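Side-chain contacts in O-methyltransferase (Bacillus halodurans, PDB 2GPY), which probably transfers a methyl group from S-adenosylmethionine to a hydroxyl of a substrate that is not yet known: residues E119-Y124 against D144-M149; R71-Q74 against T80-S83; Q25-A30 against V35-L40. All coordinates share one frame; numbering follows the deposited sequence.

Contact 1 (E119-Y124 against D144-M149); sequences EKLELY and DMYSPM. With ZN (zinc ion), chain J.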
ATOM      1  N   GLU B 119     -11.714   1.667  26.655  1.00 48.32           N
ATOM      2  CA  GLU B 119     -12.863   2.550  26.871  1.00 48.69           C
ATOM      3  C   GLU B 119     -12.509   4.029  26.672  1.00 48.40           C
ATOM      4  O   GLU B 119     -13.342   4.814  26.212  1.00 48.29           O
ATOM      5  CB  GLU B 119     -13.489   2.314  28.255  1.00 49.23           C
ATOM      6  CG  GLU B 119     -13.533   0.847  28.711  1.00 50.92           C
ATOM      7  CD  GLU B 119     -14.794   0.107  28.282  1.00 53.65           C
ATOM      8  OE1 GLU B 119     -15.088   0.028  27.062  1.00 55.06           O
ATOM      9  OE2 GLU B 119     -15.496  -0.412  29.183  1.00 55.34           O
ATOM     10  N   LYS B 120     -11.271   4.393  27.004  1.00 48.21           N
ATOM     11  CA  LYS B 120     -10.746   5.737  26.779  1.00 48.61           C
ATOM     12  C   LYS B 120     -10.622   5.995  25.275  1.00 48.64           C
ATOM     13  O   LYS B 120     -11.003   7.047  24.755  1.00 48.47           O
ATOM     14  CB  LYS B 120      -9.356   5.848  27.416  1.00 48.74           C
ATOM     15  CG  LYS B 120      -8.743   7.233  27.396  1.00 50.64           C
ATOM     16  CD  LYS B 120      -7.291   7.172  27.843  1.00 52.72           C
ATOM     17  CE  LYS B 120      -6.637   8.546  27.849  1.00 55.00           C
ATOM     18  NZ  LYS B 120      -6.860   9.242  29.160  1.00 56.38           N
ATOM     19  N   LEU B 121     -10.079   5.016  24.575  1.00 48.20           N
ATOM     20  CA  LEU B 121      -9.823   5.189  23.157  1.00 48.34           C
ATOM     21  C   LEU B 121     -11.070   5.141  22.289  1.00 48.53           C
ATOM     22  O   LEU B 121     -11.105   5.764  21.230  1.00 48.72           O
ATOM     23  CB  LEU B 121      -8.719   4.235  22.710  1.00 48.12           C
ATOM     24  CG  LEU B 121      -7.462   5.056  23.044  1.00 48.38           C
ATOM     25  CD1 LEU B 121      -6.521   4.418  24.065  1.00 49.07           C
ATOM     26  CD2 LEU B 121      -6.769   5.517  21.779  1.00 44.21           C
ATOM     27  N   GLU B 122     -12.096   4.432  22.746  1.00 49.00           N
ATOM     28  CA  GLU B 122     -13.386   4.428  22.069  1.00 49.71           C
ATOM     29  C   GLU B 122     -13.925   5.840  21.899  1.00 49.66           C
ATOM     30  O   GLU B 122     -14.658   6.111  20.949  1.00 50.53           O
ATOM     31  CB  GLU B 122     -14.397   3.573  22.836  1.00 49.73           C
ATOM     32  CG  GLU B 122     -14.401   2.109  22.435  1.00 51.31           C
ATOM     33  CD  GLU B 122     -14.712   1.179  23.597  1.00 54.49           C
ATOM     34  OE1 GLU B 122     -15.614   1.497  24.399  1.00 54.77           O
ATOM     35  OE2 GLU B 122     -14.050   0.122  23.707  1.00 55.82           O
ATOM     36  N   LEU B 123     -13.556   6.730  22.817  1.00 49.62           N
ATOM     37  CA  LEU B 123     -14.027   8.120  22.808  1.00 49.35           C
ATOM     38  C   LEU B 123     -13.482   8.904  21.612  1.00 48.71           C
ATOM     39  O   LEU B 123     -14.128   9.837  21.140  1.00 48.33           O
ATOM     40  CB  LEU B 123     -13.673   8.847  24.126  1.00 49.49           C
ATOM     41  CG  LEU B 123     -14.192   8.394  25.511  1.00 50.30           C
ATOM     42  CD1 LEU B 123     -13.842   9.423  26.599  1.00 48.43           C
ATOM     43  CD2 LEU B 123     -15.692   8.109  25.529  1.00 49.97           C
ATOM     44  N   TYR B 124     -12.302   8.512  21.118  1.00 47.56           N
ATOM     45  CA  TYR B 124     -11.648   9.211  20.020  1.00 46.86           C
ATOM     46  C   TYR B 124     -12.340   8.923  18.689  1.00 46.39           C
ATOM     47  O   TYR B 124     -12.972   7.882  18.527  1.00 45.83           O
ATOM     48  CB  TYR B 124     -10.174   8.771  19.900  1.00 46.54           C
ATOM     49  CG  TYR B 124      -9.224   9.296  20.970  1.00 46.98           C
ATOM     50  CD1 TYR B 124      -9.431   9.010  22.321  1.00 47.84           C
ATOM     51  CD2 TYR B 124      -8.086  10.035  20.620  1.00 46.81           C
ATOM     52  CE1 TYR B 124      -8.554   9.476  23.304  1.00 47.11           C
ATOM     53  CE2 TYR B 124      -7.197  10.504  21.597  1.00 45.94           C
ATOM     54  CZ  TYR B 124      -7.435  10.216  22.927  1.00 47.04           C
ATOM     55  OH  TYR B 124      -6.576  10.672  23.896  1.00 47.33           O
ATOM     56  N   ASP B 144      -7.716  -7.561  18.363  1.00 37.65           N
ATOM     57  CA  ASP B 144      -9.161  -7.703  18.599  1.00 38.16           C
ATOM     58  C   ASP B 144      -9.773  -6.447  19.230  1.00 38.55           C
ATOM     59  O   ASP B 144     -10.892  -6.045  18.892  1.00 37.66           O
ATOM     60  CB  ASP B 144      -9.429  -8.932  19.474  1.00 38.55           C
ATOM     61  CG  ASP B 144      -9.395 -10.233  18.673  1.00 41.71           C
ATOM     62  OD1 ASP B 144      -9.282 -10.163  17.433  1.00 45.77           O
ATOM     63  OD2 ASP B 144      -9.479 -11.325  19.262  1.00 40.48           O
HETATM   64  N   MSE B 145      -9.028  -5.854  20.152  1.00 38.98           N
HETATM   65  CA  MSE B 145      -9.486  -4.714  20.944  1.00 41.74           C
HETATM   66  C   MSE B 145      -9.555  -3.408  20.160  1.00 40.13           C
HETATM   67  O   MSE B 145     -10.481  -2.618  20.355  1.00 38.97           O
HETATM   68  CB  MSE B 145      -8.580  -4.504  22.163  1.00 41.27           C
HETATM   69  CG  MSE B 145      -8.912  -3.243  22.931  1.00 44.63           C
HETATM   70 SE   MSE B 145      -8.310  -3.259  24.778  1.00 49.69          SE
HETATM   71  CE  MSE B 145      -9.322  -4.822  25.406  1.00 47.11           C
ATOM     72  N   TYR B 146      -8.554  -3.178  19.306  1.00 39.59           N
ATOM     73  CA  TYR B 146      -8.391  -1.903  18.612  1.00 39.91           C
ATOM     74  C   TYR B 146      -8.812  -1.897  17.148  1.00 40.85           C
ATOM     75  O   TYR B 146      -8.971  -0.845  16.555  1.00 40.81           O
ATOM     76  CB  TYR B 146      -6.947  -1.395  18.773  1.00 39.57           C
ATOM     77  CG  TYR B 146      -6.737  -0.917  20.192  1.00 38.55           C
ATOM     78  CD1 TYR B 146      -7.266   0.292  20.600  1.00 38.18           C
ATOM     79  CD2 TYR B 146      -6.092  -1.715  21.142  1.00 36.87           C
ATOM     80  CE1 TYR B 146      -7.127   0.735  21.925  1.00 39.02           C
ATOM     81  CE2 TYR B 146      -5.945  -1.282  22.472  1.00 38.66           C
ATOM     82  CZ  TYR B 146      -6.482  -0.054  22.848  1.00 39.70           C
ATOM     83  OH  TYR B 146      -6.352   0.420  24.141  1.00 41.87           O
ATOM     84  N   SER B 147      -9.040  -3.069  16.578  1.00 41.55           N
ATOM     85  CA  SER B 147      -9.467  -3.110  15.194  1.00 42.93           C
ATOM     86  C   SER B 147     -10.866  -2.466  14.983  1.00 43.06           C
ATOM     87  O   SER B 147     -11.095  -1.855  13.943  1.00 42.26           O
ATOM     88  CB  SER B 147      -9.354  -4.524  14.627  1.00 42.98           C
ATOM     89  OG  SER B 147     -10.290  -5.395  15.195  1.00 44.50           O
ATOM     90  N   PRO B 148     -11.777  -2.536  15.983  1.00 43.51           N
ATOM     91  CA  PRO B 148     -13.064  -1.863  15.770  1.00 43.70           C
ATOM     92  C   PRO B 148     -12.951  -0.339  15.788  1.00 44.03           C
ATOM     93  O   PRO B 148     -13.898   0.359  15.430  1.00 44.44           O
ATOM     94  CB  PRO B 148     -13.919  -2.343  16.959  1.00 44.13           C
ATOM     95  CG  PRO B 148     -13.181  -3.503  17.523  1.00 44.19           C
ATOM     96  CD  PRO B 148     -11.754  -3.194  17.304  1.00 43.72           C
HETATM   97  N   MSE B 149     -11.788   0.165  16.181  1.00 43.83           N
HETATM   98  CA  MSE B 149     -11.548   1.592  16.208  1.00 44.93           C
HETATM   99  C   MSE B 149     -10.883   2.129  14.914  1.00 42.07           C
HETATM  100  O   MSE B 149     -10.591   3.322  14.785  1.00 41.68           O
HETATM  101  CB  MSE B 149     -10.772   1.910  17.469  1.00 44.04           C
HETATM  102  CG  MSE B 149     -11.495   1.308  18.715  1.00 45.44           C
HETATM  103 SE   MSE B 149     -10.741   2.231  20.150  1.00 54.88          SE
HETATM  104  CE  MSE B 149     -11.039   0.856  21.592  1.00 47.84           C
TER
HETATM  105 ZN    ZN J 305     -10.224 -11.522  16.185  0.75 38.81          ZN
HETATM  106  O   HOH W   1      -8.970 -13.148  16.541  1.00 29.33           O
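The selenium of Met149, a selenomethionine, lies against the backbone of helix 118-122 at Leu121 and Glu122. Met149 SE is 3.6 Å from Leu121 C and 3.7 Å from Glu122 N, so it rests on the peptide joining them, with Leu121 CB at 3.8 Å from the same SE. An extended chain beyond CG, starting with CG anti to the carbonyl carbon (chi1 -52°), carries selenium and methyl across the gap. The terminal CE then meets the aliphatic part of Glu122: Met149 CE is 3.7 Å from Glu122 CG, while the chain of Glu122 bends at chi2 and brings OE2 to 3.8 Å from the same CE. Leu121 also reaches Tyr146, where Leu121 CB meets the ring at its edge and in its plane, 3.9 Å from Tyr146 CE1. Met145 CG covers one face of that ring near its rim. The phenol hydroxyl is hydrogen-bonded to Ala114 O, which fixes the far end of Tyr146 beside Leu121 CD1. In the next shell, Leu121 packs on Val82, Ile84, Leu59 and Leu110, so the two segments meet over the strands of the Rossmann-like sheet. A backbone hydrogen bond between Met149 and Phe127 ties the 3-10 segment to strand 127-133. At the other end of 144-149, Asp144 OD1 binds zinc at 2.1 Å with His194 and a water. The contact rests mainly on van der Waals packing of selenium, methyl and ring edge, with the Glu122 carboxylate at its exposed margin; the buried tyrosine hydroxyl finds its partner outside the two segments.

Contact 2 (R71-Q74 against T80-S83); sequences RMAQ and TIVS
Ile81, the residue with most surface buried here, reaches from strand 80-85 to helix 67-75 and joins the last two elements of the beta-alpha-beta unit that begins with strand 57-61. This unit belongs to the Rossmann-like fold of the methyltransferase family. The delta methyl of Ile81 does all the close touching. It comes end-on against the helix backbone, with Ile81 CD1 3.4 Å from Ala73 N and 3.6 Å from Met72 CB, and it thus fills the angle where these two residues join. The same methyl lies 3.9 Å from Ala73 CB, so the small alanine side chain flanks the isoleucine tip while the backbone lies in front of it. The torsions explain the reach: CG1 stands anti to the carbonyl carbon (chi1 -56°) and CD1 continues the chain fully extended (chi2 -173°), while CG2 is anti to the backbone N, beside the carbonyl carbon. The extended side chain spans a gap of 7.0 Å between Ala73 CA and Ile81 CA. Neighbouring elements surround the contact. Met72, a selenomethionine, packs on Leu47 and Leu50 of helix 40-53 and on Ile58 of strand 57-61, while Ala73 touches Ile107 of the next strand. Backbone hydrogen bonds of Ile81 with Arg106 and Glu108, and of Val82 with Ile58, hold strand 80-85 between its two neighbours, so the residue that presents the methyl is set by the sheet. Beyond CG, Met72 bends at chi3 (-67°) and runs past the isoleucine, bringing its CE to 4.4 Å from Ile81 CG2.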
ATOM      1  N   ARG B  71       8.816   9.449  13.229  1.00 35.10           N
ATOM      2  CA  ARG B  71       9.069   9.335  11.806  1.00 36.32           C
ATOM      3  C   ARG B  71       7.790   9.357  10.975  1.00 36.02           C
ATOM      4  O   ARG B  71       7.764   9.948   9.877  1.00 35.02           O
ATOM      5  CB  ARG B  71       9.907   8.094  11.547  1.00 36.55           C
ATOM      6  CG  ARG B  71      11.306   8.369  12.086  1.00 39.94           C
ATOM      7  CD  ARG B  71      12.377   7.765  11.283  1.00 42.42           C
ATOM      8  NE  ARG B  71      12.397   8.248   9.906  1.00 39.49           N
ATOM      9  CZ  ARG B  71      12.974   7.577   8.926  1.00 39.18           C
ATOM     10  NH1 ARG B  71      13.575   6.440   9.206  1.00 37.49           N
ATOM     11  NH2 ARG B  71      12.951   8.036   7.662  1.00 39.16           N
HETATM   12  N   MSE B  72       6.712   8.765  11.502  1.00 35.55           N
HETATM   13  CA  MSE B  72       5.405   8.897  10.829  1.00 37.11           C
HETATM   14  C   MSE B  72       4.878  10.335  10.816  1.00 36.86           C
HETATM   15  O   MSE B  72       4.375  10.814   9.761  1.00 35.64           O
HETATM   16  CB  MSE B  72       4.338   7.975  11.464  1.00 37.62           C
HETATM   17  CG  MSE B  72       4.673   6.509  11.252  1.00 38.25           C
HETATM   18 SE   MSE B  72       3.227   5.299  11.899  1.00 43.42          SE
HETATM   19  CE  MSE B  72       3.344   5.639  13.848  1.00 38.79           C
ATOM     20  N   ALA B  73       4.984  11.026  11.961  1.00 35.11           N
ATOM     21  CA  ALA B  73       4.549  12.423  12.019  1.00 35.98           C
ATOM     22  C   ALA B  73       5.349  13.279  11.031  1.00 36.08           C
ATOM     23  O   ALA B  73       4.791  14.149  10.372  1.00 36.06           O
ATOM     24  CB  ALA B  73       4.675  12.997  13.455  1.00 36.04           C
ATOM     25  N   GLN B  74       6.656  13.036  10.939  1.00 36.61           N
ATOM     26  CA  GLN B  74       7.489  13.799  10.007  1.00 37.08           C
ATOM     27  C   GLN B  74       7.125  13.495   8.555  1.00 37.44           C
ATOM     28  O   GLN B  74       7.156  14.402   7.707  1.00 36.04           O
ATOM     29  CB  GLN B  74       8.965  13.514  10.242  1.00 37.39           C
ATOM     30  CG  GLN B  74       9.500  14.114  11.522  1.00 40.35           C
ATOM     31  CD  GLN B  74      10.984  13.838  11.674  1.00 45.31           C
ATOM     32  OE1 GLN B  74      11.747  14.728  12.030  1.00 51.62           O
ATOM     33  NE2 GLN B  74      11.399  12.606  11.393  1.00 49.95           N
ATOM     34  N   THR B  80      -2.309  13.187  12.597  1.00 39.81           N
ATOM     35  CA  THR B  80      -2.108  13.149  14.047  1.00 41.11           C
ATOM     36  C   THR B  80      -1.929  11.707  14.437  1.00 40.55           C
ATOM     37  O   THR B  80      -2.489  10.788  13.796  1.00 40.44           O
ATOM     38  CB  THR B  80      -3.250  13.806  14.853  1.00 41.97           C
ATOM     39  OG1 THR B  80      -4.459  13.069  14.677  1.00 45.38           O
ATOM     40  CG2 THR B  80      -3.478  15.230  14.413  1.00 42.85           C
ATOM     41  N   ILE B  81      -1.107  11.518  15.460  1.00 39.26           N
ATOM     42  CA  ILE B  81      -0.765  10.214  15.941  1.00 39.03           C
ATOM     43  C   ILE B  81      -1.141  10.167  17.433  1.00 38.42           C
ATOM     44  O   ILE B  81      -0.947  11.143  18.186  1.00 37.22           O
ATOM     45  CB  ILE B  81       0.730   9.964  15.739  1.00 39.85           C
ATOM     46  CG1 ILE B  81       1.068  10.170  14.230  1.00 42.65           C
ATOM     47  CG2 ILE B  81       1.110   8.563  16.223  1.00 40.54           C
ATOM     48  CD1 ILE B  81       2.422   9.808  13.858  1.00 47.84           C
ATOM     49  N   VAL B  82      -1.727   9.047  17.826  1.00 36.25           N
ATOM     50  CA  VAL B  82      -1.944   8.752  19.233  1.00 36.21           C
ATOM     51  C   VAL B  82      -1.107   7.492  19.466  1.00 35.63           C
ATOM     52  O   VAL B  82      -1.180   6.559  18.674  1.00 35.32           O
ATOM     53  CB  VAL B  82      -3.419   8.476  19.543  1.00 35.57           C
ATOM     54  CG1 VAL B  82      -3.589   8.060  21.025  1.00 36.55           C
ATOM     55  CG2 VAL B  82      -4.267   9.715  19.246  1.00 37.16           C
ATOM     56  N   SER B  83      -0.300   7.451  20.520  1.00 34.70           N
ATOM     57  CA  SER B  83       0.523   6.249  20.771  1.00 35.45           C
ATOM     58  C   SER B  83       0.536   5.860  22.262  1.00 36.38           C
ATOM     59  O   SER B  83       0.546   6.736  23.122  1.00 36.63           O
ATOM     60  CB  SER B  83       1.944   6.504  20.276  1.00 36.15           C
ATOM     61  OG  SER B  83       2.773   5.329  20.349  1.00 36.32           O
TER

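Contact 3 (Q25-A30 against V35-L40); sequences QMEREA and VPIMDL
The methyl of Ala30 is overlapped by Ile37, which leans over it from the loop between helices 21-32 and 40-53, two helices that precede the Rossmann-like sheet; the loop folds back on helix 21-32. Several isoleucine atoms share the alanine methyl: Ile37 CD1 lies 3.8 Å from Ala30 CB, and Ile37 CG2 lies 3.9 Å from the same atom. CG2 occupies the position between the backbone N and the carbonyl carbon, leaving CG1 anti to the backbone N (chi1 -175°), from where CD1 extends along the helix surface. There CD1 comes within 3.9 Å of Glu27 CA, and the glutamate stem crosses the isoleucine at about a right angle, with Glu27 CG touching the same methyl more loosely. One turn of helix thus offers the isoleucine an alanine methyl and a glutamate stem. The carboxylate of Glu27 is engaged elsewhere, by a salt bridge to Arg19 and a hydrogen bond with Tyr67 OH; Tyr67 also touches Ile37. Val35 adds a further contact, its carbonyl oxygen lying 3.7 Å from Ala30 CB, beside Ile37 CG2. Glu29 OE1 binds a zinc ion together with Glu93 and His97, so the same helix also carries a metal ligand. Further along, Asp39 is the N-cap of helix 40-53, with its OD2 bonded to Gly42 N. A direct backbone bond holds Val35 against the helix: Val35 N donates to Ala30 O at 2.8 Å with an N-H...O angle of 161°.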
ATOM      1  N   GLN B  25      20.647   9.690  15.994  1.00 41.13           N
ATOM      2  CA  GLN B  25      21.063   9.505  17.367  1.00 41.38           C
ATOM      3  C   GLN B  25      20.078   8.618  18.131  1.00 40.89           C
ATOM      4  O   GLN B  25      20.489   7.831  18.995  1.00 40.01           O
ATOM      5  CB  GLN B  25      21.218  10.865  18.063  1.00 42.29           C
ATOM      6  CG  GLN B  25      21.748  10.822  19.516  1.00 45.97           C
ATOM      7  CD  GLN B  25      23.223  10.405  19.639  1.00 50.68           C
ATOM      8  OE1 GLN B  25      24.013  10.533  18.698  1.00 52.74           O
ATOM      9  NE2 GLN B  25      23.599   9.916  20.820  1.00 53.96           N
HETATM   10  N   MSE B  26      18.791   8.755  17.830  1.00 39.97           N
HETATM   11  CA  MSE B  26      17.759   7.864  18.418  1.00 39.88           C
HETATM   12  C   MSE B  26      17.945   6.409  17.980  1.00 39.53           C
HETATM   13  O   MSE B  26      17.767   5.479  18.779  1.00 38.93           O
HETATM   14  CB  MSE B  26      16.346   8.344  18.065  1.00 39.23           C
HETATM   15  CG  MSE B  26      15.889   9.566  18.861  1.00 40.22           C
HETATM   16 SE   MSE B  26      14.134  10.169  18.235  1.00 42.78          SE
HETATM   17  CE  MSE B  26      13.113   8.744  18.866  1.00 39.71           C
ATOM     18  N   GLU B  27      18.309   6.216  16.716  1.00 39.92           N
ATOM     19  CA  GLU B  27      18.567   4.873  16.189  1.00 40.02           C
ATOM     20  C   GLU B  27      19.740   4.201  16.876  1.00 40.41           C
ATOM     21  O   GLU B  27      19.628   3.043  17.283  1.00 40.42           O
ATOM     22  CB  GLU B  27      18.817   4.905  14.688  1.00 39.89           C
ATOM     23  CG  GLU B  27      17.610   5.404  13.911  1.00 38.62           C
ATOM     24  CD  GLU B  27      17.976   5.809  12.515  1.00 39.76           C
ATOM     25  OE1 GLU B  27      19.192   5.888  12.221  1.00 40.54           O
ATOM     26  OE2 GLU B  27      17.065   6.061  11.721  1.00 41.78           O
ATOM     27  N   ARG B  28      20.864   4.910  16.981  1.00 40.81           N
ATOM     28  CA  ARG B  28      22.043   4.379  17.666  1.00 41.79           C
ATOM     29  C   ARG B  28      21.747   4.125  19.138  1.00 41.09           C
ATOM     30  O   ARG B  28      22.206   3.133  19.706  1.00 41.11           O
ATOM     31  CB  ARG B  28      23.253   5.308  17.516  1.00 41.87           C
ATOM     32  CG  ARG B  28      23.911   5.250  16.129  1.00 43.47           C
ATOM     33  CD  ARG B  28      25.276   5.978  16.142  1.00 44.13           C
ATOM     34  NE  ARG B  28      25.137   7.365  16.605  1.00 49.86           N
ATOM     35  CZ  ARG B  28      24.739   8.387  15.841  1.00 51.40           C
ATOM     36  NH1 ARG B  28      24.446   8.203  14.555  1.00 51.85           N
ATOM     37  NH2 ARG B  28      24.632   9.602  16.367  1.00 52.51           N
ATOM     38  N   GLU B  29      20.956   5.005  19.744  1.00 40.60           N
ATOM     39  CA  GLU B  29      20.535   4.852  21.133  1.00 41.18           C
ATOM     40  C   GLU B  29      19.671   3.612  21.394  1.00 40.53           C
ATOM     41  O   GLU B  29      19.855   2.909  22.396  1.00 41.07           O
ATOM     42  CB  GLU B  29      19.742   6.070  21.573  1.00 41.33           C
ATOM     43  CG  GLU B  29      19.471   6.072  23.056  1.00 44.88           C
ATOM     44  CD  GLU B  29      18.263   6.895  23.451  1.00 48.45           C
ATOM     45  OE1 GLU B  29      18.122   8.069  23.030  1.00 50.24           O
ATOM     46  OE2 GLU B  29      17.453   6.354  24.217  1.00 49.42           O
ATOM     47  N   ALA B  30      18.707   3.376  20.518  1.00 40.53           N
ATOM     48  CA  ALA B  30      17.859   2.199  20.594  1.00 39.62           C
ATOM     49  C   ALA B  30      18.735   0.959  20.535  1.00 39.83           C
ATOM     50  O   ALA B  30      18.525   0.020  21.318  1.00 38.37           O
ATOM     51  CB  ALA B  30      16.851   2.196  19.450  1.00 40.16           C
ATOM     52  N   VAL B  35      16.449  -1.172  22.848  1.00 43.02           N
ATOM     53  CA  VAL B  35      15.057  -0.795  22.863  1.00 43.77           C
ATOM     54  C   VAL B  35      14.485  -1.189  21.496  1.00 44.09           C
ATOM     55  O   VAL B  35      15.089  -0.855  20.477  1.00 42.94           O
ATOM     56  CB  VAL B  35      14.909   0.730  23.074  1.00 43.45           C
ATOM     57  CG1 VAL B  35      13.488   1.168  22.858  1.00 45.83           C
ATOM     58  CG2 VAL B  35      15.384   1.124  24.476  1.00 44.75           C
ATOM     59  N   PRO B  36      13.319  -1.883  21.475  1.00 44.98           N
ATOM     60  CA  PRO B  36      12.618  -2.227  20.232  1.00 45.84           C
ATOM     61  C   PRO B  36      12.497  -1.055  19.268  1.00 45.51           C
ATOM     62  O   PRO B  36      12.020  -0.000  19.658  1.00 46.30           O
ATOM     63  CB  PRO B  36      11.203  -2.584  20.724  1.00 46.69           C
ATOM     64  CG  PRO B  36      11.450  -3.200  22.070  1.00 46.05           C
ATOM     65  CD  PRO B  36      12.585  -2.379  22.658  1.00 45.22           C
ATOM     66  N   ILE B  37      12.959  -1.238  18.039  1.00 45.40           N
ATOM     67  CA  ILE B  37      12.887  -0.200  17.014  1.00 45.43           C
ATOM     68  C   ILE B  37      12.668  -0.904  15.697  1.00 45.56           C
ATOM     69  O   ILE B  37      13.214  -1.990  15.490  1.00 45.59           O
ATOM     70  CB  ILE B  37      14.196   0.655  16.969  1.00 46.03           C
ATOM     71  CG1 ILE B  37      14.086   1.807  15.985  1.00 46.67           C
ATOM     72  CG2 ILE B  37      15.425  -0.194  16.649  1.00 46.07           C
ATOM     73  CD1 ILE B  37      15.221   2.847  16.120  1.00 45.27           C
HETATM   74  N   MSE B  38      11.846  -0.320  14.824  1.00 44.86           N
HETATM   75  CA  MSE B  38      11.687  -0.870  13.485  1.00 45.38           C
HETATM   76  C   MSE B  38      12.969  -0.723  12.708  1.00 44.38           C
HETATM   77  O   MSE B  38      13.625   0.326  12.744  1.00 44.67           O
HETATM   78  CB  MSE B  38      10.544  -0.171  12.721  1.00 45.00           C
HETATM   79  CG  MSE B  38      10.034  -1.000  11.594  1.00 45.43           C
HETATM   80 SE   MSE B  38       8.463  -0.129  10.850  1.00 49.41          SE
HETATM   81  CE  MSE B  38       8.068  -1.544   9.650  1.00 49.59           C
ATOM     82  N   ASP B  39      13.335  -1.789  12.003  1.00 44.05           N
ATOM     83  CA  ASP B  39      14.530  -1.791  11.190  1.00 42.82           C
ATOM     84  C   ASP B  39      14.407  -0.734  10.114  1.00 42.64           C
ATOM     85  O   ASP B  39      13.301  -0.388   9.685  1.00 41.75           O
ATOM     86  CB  ASP B  39      14.762  -3.162  10.559  1.00 42.96           C
ATOM     87  CG  ASP B  39      13.771  -3.480   9.463  1.00 42.83           C
ATOM     88  OD1 ASP B  39      12.610  -3.847   9.775  1.00 44.26           O
ATOM     89  OD2 ASP B  39      14.168  -3.375   8.276  1.00 42.39           O
ATOM     90  N   LEU B  40      15.549  -0.215   9.684  1.00 41.77           N
ATOM     91  CA  LEU B  40      15.553   0.955   8.823  1.00 41.67           C
ATOM     92  C   LEU B  40      14.872   0.750   7.459  1.00 41.13           C
ATOM     93  O   LEU B  40      14.119   1.619   7.004  1.00 40.03           O
ATOM     94  CB  LEU B  40      16.996   1.412   8.624  1.00 41.90           C
ATOM     95  CG  LEU B  40      17.281   2.827   8.138  1.00 44.58           C
ATOM     96  CD1 LEU B  40      18.774   3.129   8.321  1.00 48.56           C
ATOM     97  CD2 LEU B  40      16.905   2.992   6.712  1.00 50.05           C
TER

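How the contacts relate
Along the chain the contacts run 3, 2, 1. Contacts 1 and 2 have centres about 18 Å apart, yet they touch: Tyr124 CE2 is 3.8 Å from Val82 CG2, so neighbouring residues of strand 80-85 serve opposite sides of the sheet. Contacts 2 and 3, centres about 16 Å apart, do not touch, though their nearest atoms are about 4 Å apart, and Tyr67 OH bonds both Arg71 and Glu27. Contacts 1 and 3 lie on opposite sides of the chain's centre, about 28 Å between centres, and each carries a ligand of a different zinc ion, Asp144 and Glu29. The magnesium ion bound by Asn160 and Asp206 lies about 7 Å from the Ile37 side chain.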